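Local atomic coordinates of sensor histidine kinase PdtaS (Mycobacterium tuberculosis, PDB entry 2YKF), a protein that probably responds to cyclic di-GMP by autophosphorylating on histidine, so starting a two-component signalling cascade that adapts mycobacteria to poor nutrient conditions. Residues Trp45-Asp50 against Ala87-Gly92; Val52-Ala57 against Gly74-Ala79; Pro83-Thr88 against Val113-Val118. All coordinates share one frame; numbering follows the deposited sequence.

Overall arrangement
All three contacts lie in the GAF domain and reach one antiparallel sheet, ordered 76-77, 53-59, 41-47, 123-131, 114-120; interactions 1 and 3 also use helix 83-90. Interaction 2 pairs the edge strand 76-77 with 53-59. The chain then enters the helix, whose end rests on strand 41-47 in interaction 1 and whose flank rests on strand 114-120 in interaction 3. Along the sequence, interaction 2 falls wholly between the two segments of interaction 1, and interaction 3 shares A87 and T88 with it. Centres are about 9 Å (1 and 3), 11 Å (1 and 2) and 13 Å (2 and 3) apart; the sites adjoin, L53 packing on V85, and together set the helix on the sheet.

Interaction 1 of 3, residues Trp45-Asp50 against Ala87-Gly92; sequences WVRRDD and ATFSGG
R47 lies over the phenyl ring of F89, its chain running back along the aromatic side chain in the opposite direction. The first atom, R47 CB, sits 3.8 Å from the centroid of the F89 ring and only 9° off the ring normal, a CH-pi contact over the middle of the face. With CG anti to the backbone N (chi1 178°), the chain is carried on toward the root of the phenylalanine, where R47 CD lies 3.9 Å from F89 CB. A bend at chi3 then turns the guanidinium so that one face lies over F89 CB, off-centre, and R47 NH1 comes within 3.4 Å of F89 CB. At the edge of the guanidinium stand the S90 hydroxyl and a water, which R47 NH2 and S90 OG share through weak bonds. Arginine suits this border, since its methylenes cover the aromatic ring while its charged end reaches the solvent-facing border. The contact sets the end of helix 83-90 on strand 41-47 of the antiparallel sheet of the GAF domain. F89 is the buried wedge between the two: F89 CZ lies 3.3 Å from W45 O, which is near the ring plane. F89 CZ is also 3.8 Å from V46 CA. The ring touches V124 and V127 of the neighbouring strand 123-131 as well, so a large flat side chain spans two strands at once.

Interaction 2 of 3, residues Val52-Ala57 against Gly74-Ala79; sequences VLVCVA and GTVVAA
V76 lies across from V54 and diagonal to V52, reaching V54 with CG2 and V52 with CG1. V76 CG2 rests beside V54 CG2 at 4.1 Å, the two side chains lying side by side and pointing the same way, as residues facing each other across neighbouring strands do. V76 CG1 meets V52 CG1 at 3.6 Å, here with the side chains crossing at about a right angle; V52 CG1 is anti to its own backbone N (chi1 159°), which also brings it against V77 O. Branched valines suit such positions, because they favour extended backbone and put a methyl to each side. On the other face of the sheet the buried L53 sets L53 CG 4.3 Å from A79 CB and its CB near V77 CG1, while the long leucine reaches M82. A79 is small enough to lie close to that branched end as the chain turns away from the strand.

These pairs belong to the edge of the antiparallel sheet of the GAF domain, where the short strand 76-77 borders strand 53-59. L53 and V77 form a hydrogen-bonded pair, V54 and V76 the non-hydrogen-bonded pair next to it. L53 N gives to V77 O at 2.9 Å, and V77 N returns a bond to L53 O at 2.8 Å, both acceptors being met almost head-on. Two further backbone bonds continue the pairing past the end of strand 76-77: C55 N to T75 O, 2.9 Å long, and G74 N to C55 O at 2.7 Å, tilted 21° from the carbonyl plane. G74 has a positive phi of 90°, a conformation in which a CB would be jammed against the preceding carbonyl, so glycine fits this approach to the strand. The T75 hydroxyl is bonded to A72 O.

Interaction 3 of 3, residues Pro83-Thr88 against Val113-Val118; sequences PLVAAT and VEVSPV
L84 meets V115 from the first turn of helix 83-90, which P83 opens, at a place where a missing N-H costs nothing. L84 slides past V115 in the opposite direction, and its branch point, L84 CG, lies 4.0 Å from V115 CG2. The neighbouring V85 crosses the same valine at about a right angle, V85 CG2 lying 4.1 Å from V115 CG1. V85 is buried, and it also touches T129 of strand 123-131, so a compact branched residue fills the ground between two strands.

One turn on from L84, T88 comes down on the strand with both its branches. With CG2 anti to the backbone N, the methyl T88 CG2 reaches P117 CB at 3.7 Å, while OG1 takes the position beside the backbone N (chi1 -49°). From there T88 OG1 bonds to L84 O at 3.0 Å, coming from above the carbonyl plane; L84 O also accepts from T88 N at 2.7 Å. T88 OG1 touches V115 CG1 as well, at 3.4 Å. The axes of segments 83-88 and 114-118 approach to 8.5 Å, their directions 22° apart, so L84 and T88, one turn apart, meet V115 and P117 in succession, with V85 beside them on V115. V115 projects toward the helix, whereas S116 points away from it, and its side chain touches L156 of helix 143-161. Proline at 117 is tolerated in this outermost strand of the GAF sheet, where S116 and V118 supply the backbone bonds to strand 123-131. The contact therefore relies on shape and apolar surface: the one polar atom of the T88 side chain is satisfied by its own helix, and the helix can sit on the sheet without directional bonds to the strand.

Interaction 1 of 3, residues Trp45-Asp50 against Ala87-Gly92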
# COMPACT_ATOMS: atom_id res chain seq x y z
N TRP A 45 23.02 0.99 4.35
CA TRP A 45 24.27 1.24 5.13
C TRP A 45 25.20 2.11 4.33
O TRP A 45 25.32 1.92 3.11
CB TRP A 45 24.98 -0.08 5.37
CG TRP A 45 24.17 -1.02 6.19
CD1 TRP A 45 23.35 -1.99 5.76
CD2 TRP A 45 24.15 -1.05 7.59
NE1 TRP A 45 22.76 -2.64 6.83
CE2 TRP A 45 23.26 -2.08 7.98
CE3 TRP A 45 24.84 -0.34 8.57
CZ2 TRP A 45 23.03 -2.41 9.33
CZ3 TRP A 45 24.58 -0.65 9.92
CH2 TRP A 45 23.68 -1.66 10.28
N VAL A 46 25.79 3.11 5.00
CA VAL A 46 26.88 3.91 4.42
C VAL A 46 28.19 3.69 5.24
O VAL A 46 28.12 3.10 6.35
CB VAL A 46 26.56 5.42 4.26
CG1 VAL A 46 25.35 5.65 3.23
CG2 VAL A 46 26.28 6.14 5.64
N ARG A 47 29.33 4.11 4.67
CA ARG A 47 30.67 3.85 5.25
C ARG A 47 31.33 5.18 5.39
O ARG A 47 31.47 5.93 4.43
CB ARG A 47 31.49 2.97 4.30
CG ARG A 47 32.91 2.68 4.79
CD ARG A 47 33.63 1.73 3.86
NE ARG A 47 34.12 2.40 2.64
CZ ARG A 47 34.89 1.81 1.71
NH1 ARG A 47 35.26 0.53 1.86
NH2 ARG A 47 35.30 2.48 0.64
N ARG A 48 31.69 5.53 6.62
CA ARG A 48 32.30 6.84 6.81
C ARG A 48 33.77 6.77 6.40
O ARG A 48 34.26 5.69 6.05
CB ARG A 48 32.26 7.23 8.28
CG ARG A 48 31.19 6.61 9.11
CD ARG A 48 31.71 6.55 10.56
NE ARG A 48 31.01 7.50 11.40
CZ ARG A 48 31.35 7.81 12.65
NH1 ARG A 48 32.42 7.27 13.23
NH2 ARG A 48 30.60 8.68 13.32
N ASP A 49 34.46 7.92 6.48
CA ASP A 49 35.94 7.99 6.58
C ASP A 49 36.54 6.81 7.37
O ASP A 49 37.30 5.97 6.84
CB ASP A 49 36.39 9.32 7.24
CG ASP A 49 35.46 9.81 8.40
OD1 ASP A 49 35.06 9.04 9.31
OD2 ASP A 49 35.14 11.01 8.40
N ASP A 50 36.18 6.80 8.66
CA ASP A 50 36.62 5.78 9.63
C ASP A 50 36.56 4.33 9.13
O ASP A 50 37.16 3.43 9.77
CB ASP A 50 35.78 5.88 10.93
CG ASP A 50 35.88 7.23 11.62
OD1 ASP A 50 36.97 7.54 12.16
OD2 ASP A 50 34.86 7.97 11.65
N ALA A 87 32.93 -5.51 2.92
CA ALA A 87 33.58 -5.99 1.69
C ALA A 87 32.86 -5.51 0.42
O ALA A 87 33.49 -5.28 -0.61
CB ALA A 87 33.63 -7.50 1.67
N THR A 88 31.52 -5.39 0.49
CA THR A 88 30.76 -4.89 -0.68
C THR A 88 31.10 -3.46 -0.99
O THR A 88 31.05 -3.05 -2.14
CB THR A 88 29.24 -5.06 -0.50
OG1 THR A 88 28.95 -6.39 -0.07
CG2 THR A 88 28.49 -4.84 -1.85
N PHE A 89 31.49 -2.67 0.02
CA PHE A 89 31.97 -1.32 -0.25
C PHE A 89 33.30 -1.33 -0.94
O PHE A 89 33.62 -0.39 -1.68
CB PHE A 89 32.11 -0.53 1.04
CG PHE A 89 30.82 0.01 1.55
CD1 PHE A 89 30.30 1.19 1.03
CD2 PHE A 89 30.13 -0.65 2.58
CE1 PHE A 89 29.12 1.71 1.52
CE2 PHE A 89 28.91 -0.15 3.07
CZ PHE A 89 28.42 1.04 2.55
N SER A 90 34.04 -2.43 -0.72
CA SER A 90 35.47 -2.62 -1.08
C SER A 90 35.72 -3.21 -2.47
O SER A 90 36.17 -2.51 -3.37
CB SER A 90 36.19 -3.49 -0.03
OG SER A 90 36.86 -2.68 0.92
N GLY A 91 35.46 -4.51 -2.62
CA GLY A 91 35.67 -5.18 -3.88
C GLY A 91 34.53 -4.97 -4.87
O GLY A 91 33.95 -5.95 -5.36
N GLY A 92 34.19 -3.71 -5.15
CA GLY A 92 33.21 -3.38 -6.21
C GLY A 92 32.92 -1.89 -6.29
O GLY A 92 33.05 -1.25 -7.34
O HOH W 1 37.15 0.23 -0.95

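Interaction 2 of 3, residues Val52-Ala57 against Gly74-Ala79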
# COMPACT_ATOMS: atom_id res chain seq x y z
N VAL A 52 33.95 2.96 9.47
CA VAL A 52 32.85 2.57 10.35
C VAL A 52 31.51 2.60 9.52
O VAL A 52 31.34 3.42 8.62
CB VAL A 52 32.82 3.47 11.65
CG1 VAL A 52 31.48 3.47 12.33
CG2 VAL A 52 33.97 3.04 12.70
N LEU A 53 30.58 1.70 9.84
CA LEU A 53 29.31 1.59 9.11
C LEU A 53 28.14 2.21 9.89
O LEU A 53 28.01 1.99 11.09
CB LEU A 53 29.01 0.13 8.81
CG LEU A 53 30.13 -0.65 8.15
CD1 LEU A 53 29.64 -2.05 7.80
CD2 LEU A 53 30.70 0.05 6.95
N VAL A 54 27.26 2.92 9.17
CA VAL A 54 26.09 3.56 9.73
C VAL A 54 24.85 3.15 8.94
O VAL A 54 24.82 3.25 7.67
CB VAL A 54 26.25 5.08 9.62
CG1 VAL A 54 25.09 5.82 10.29
CG2 VAL A 54 27.61 5.50 10.20
N CYS A 55 23.82 2.67 9.64
CA CYS A 55 22.50 2.44 8.97
C CYS A 55 21.75 3.78 8.91
O CYS A 55 21.49 4.43 9.97
CB CYS A 55 21.66 1.40 9.71
SG CYS A 55 19.96 1.20 8.99
N VAL A 56 21.40 4.22 7.69
CA VAL A 56 20.86 5.55 7.51
C VAL A 56 19.37 5.49 7.06
O VAL A 56 18.75 6.53 7.01
CB VAL A 56 21.65 6.41 6.46
CG1 VAL A 56 23.12 6.73 6.97
CG2 VAL A 56 21.73 5.65 5.16
N ALA A 57 18.83 4.30 6.78
CA ALA A 57 17.42 4.19 6.36
C ALA A 57 17.01 2.78 6.46
O ALA A 57 17.86 1.86 6.45
CB ALA A 57 17.15 4.73 4.91
N GLY A 74 20.27 5.03 12.32
CA GLY A 74 21.21 5.71 13.21
C GLY A 74 22.19 4.75 13.88
O GLY A 74 23.12 5.18 14.52
N THR A 75 21.96 3.45 13.76
CA THR A 75 22.90 2.43 14.27
C THR A 75 24.31 2.62 13.65
O THR A 75 24.46 2.66 12.43
CB THR A 75 22.47 1.01 13.84
OG1 THR A 75 21.28 0.62 14.51
CG2 THR A 75 23.56 -0.03 14.17
N VAL A 76 25.35 2.61 14.50
CA VAL A 76 26.72 2.89 14.08
C VAL A 76 27.53 1.72 14.59
O VAL A 76 27.48 1.35 15.79
CB VAL A 76 27.24 4.20 14.68
CG1 VAL A 76 28.76 4.38 14.43
CG2 VAL A 76 26.50 5.44 14.11
N VAL A 77 28.24 1.08 13.69
CA VAL A 77 28.76 -0.23 13.99
C VAL A 77 30.16 -0.36 13.39
O VAL A 77 30.46 0.21 12.32
CB VAL A 77 27.77 -1.30 13.47
CG1 VAL A 77 28.38 -2.17 12.41
CG2 VAL A 77 27.15 -2.11 14.59
N ALA A 78 31.05 -1.06 14.10
CA ALA A 78 32.36 -1.29 13.53
C ALA A 78 32.25 -2.17 12.23
O ALA A 78 31.39 -3.08 12.12
CB ALA A 78 33.30 -1.88 14.55
N ALA A 79 33.08 -1.81 11.26
CA ALA A 79 33.06 -2.46 9.93
C ALA A 79 33.24 -3.96 10.01
O ALA A 79 32.58 -4.68 9.28
CB ALA A 79 34.12 -1.85 9.02

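Interaction 3 of 3, residues Pro83-Thr88 against Val113-Val118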
# COMPACT_ATOMS: atom_id res chain seq x y z
N PRO A 83 31.36 -8.02 8.24
CA PRO A 83 32.36 -8.30 7.19
C PRO A 83 31.88 -8.17 5.73
O PRO A 83 32.53 -7.51 4.94
CB PRO A 83 32.75 -9.77 7.46
CG PRO A 83 32.59 -9.92 8.91
CD PRO A 83 31.40 -9.04 9.31
N LEU A 84 30.76 -8.81 5.37
CA LEU A 84 30.27 -8.76 3.97
C LEU A 84 29.91 -7.32 3.49
O LEU A 84 30.46 -6.80 2.48
CB LEU A 84 29.09 -9.74 3.77
CG LEU A 84 28.65 -9.96 2.33
CD1 LEU A 84 29.83 -9.87 1.32
CD2 LEU A 84 27.90 -11.26 2.21
N VAL A 85 29.00 -6.68 4.21
CA VAL A 85 28.68 -5.29 3.95
C VAL A 85 29.96 -4.48 3.74
O VAL A 85 30.12 -3.79 2.73
CB VAL A 85 27.89 -4.69 5.13
CG1 VAL A 85 27.68 -3.17 4.91
CG2 VAL A 85 26.57 -5.48 5.33
N ALA A 86 30.88 -4.58 4.70
CA ALA A 86 32.19 -3.88 4.59
C ALA A 86 32.91 -4.23 3.27
O ALA A 86 33.42 -3.32 2.56
CB ALA A 86 33.10 -4.22 5.84
N ALA A 87 32.93 -5.51 2.92
CA ALA A 87 33.58 -5.99 1.69
C ALA A 87 32.86 -5.51 0.42
O ALA A 87 33.49 -5.28 -0.61
CB ALA A 87 33.63 -7.50 1.67
N THR A 88 31.52 -5.39 0.49
CA THR A 88 30.76 -4.89 -0.68
C THR A 88 31.10 -3.46 -0.99
O THR A 88 31.05 -3.05 -2.14
CB THR A 88 29.24 -5.06 -0.50
OG1 THR A 88 28.95 -6.39 -0.07
CG2 THR A 88 28.49 -4.84 -1.85
N VAL A 113 20.12 -13.04 5.51
CA VAL A 113 20.54 -11.72 4.96
C VAL A 113 21.36 -11.68 3.64
O VAL A 113 22.53 -12.10 3.61
CB VAL A 113 21.26 -10.84 6.05
CG1 VAL A 113 21.70 -9.50 5.48
CG2 VAL A 113 20.36 -10.59 7.23
N GLU A 114 20.77 -11.12 2.58
CA GLU A 114 21.54 -10.84 1.36
C GLU A 114 21.98 -9.38 1.29
O GLU A 114 21.29 -8.46 1.74
CB GLU A 114 20.76 -11.23 0.13
CG GLU A 114 20.22 -12.66 0.19
CD GLU A 114 18.78 -12.74 -0.27
OE1 GLU A 114 18.50 -12.23 -1.39
OE2 GLU A 114 17.93 -13.27 0.50
N VAL A 115 23.15 -9.19 0.73
CA VAL A 115 23.80 -7.94 0.74
C VAL A 115 23.96 -7.57 -0.71
O VAL A 115 24.33 -8.40 -1.55
CB VAL A 115 25.16 -8.08 1.48
CG1 VAL A 115 25.96 -6.81 1.45
CG2 VAL A 115 24.94 -8.55 2.92
N SER A 116 23.62 -6.33 -1.02
CA SER A 116 23.83 -5.81 -2.38
C SER A 116 24.19 -4.33 -2.43
O SER A 116 23.73 -3.52 -1.61
CB SER A 116 22.64 -6.12 -3.27
OG SER A 116 21.48 -5.61 -2.71
N PRO A 117 24.99 -3.96 -3.42
CA PRO A 117 25.43 -2.61 -3.50
C PRO A 117 24.46 -1.67 -4.24
O PRO A 117 23.72 -2.08 -5.12
CB PRO A 117 26.69 -2.73 -4.36
CG PRO A 117 26.30 -3.84 -5.32
CD PRO A 117 25.63 -4.82 -4.45
N VAL A 118 24.55 -0.40 -3.89
CA VAL A 118 23.89 0.64 -4.62
C VAL A 118 25.04 1.43 -5.25
O VAL A 118 25.86 1.97 -4.51
CB VAL A 118 23.13 1.55 -3.65
CG1 VAL A 118 22.48 2.73 -4.40
CG2 VAL A 118 22.04 0.76 -2.88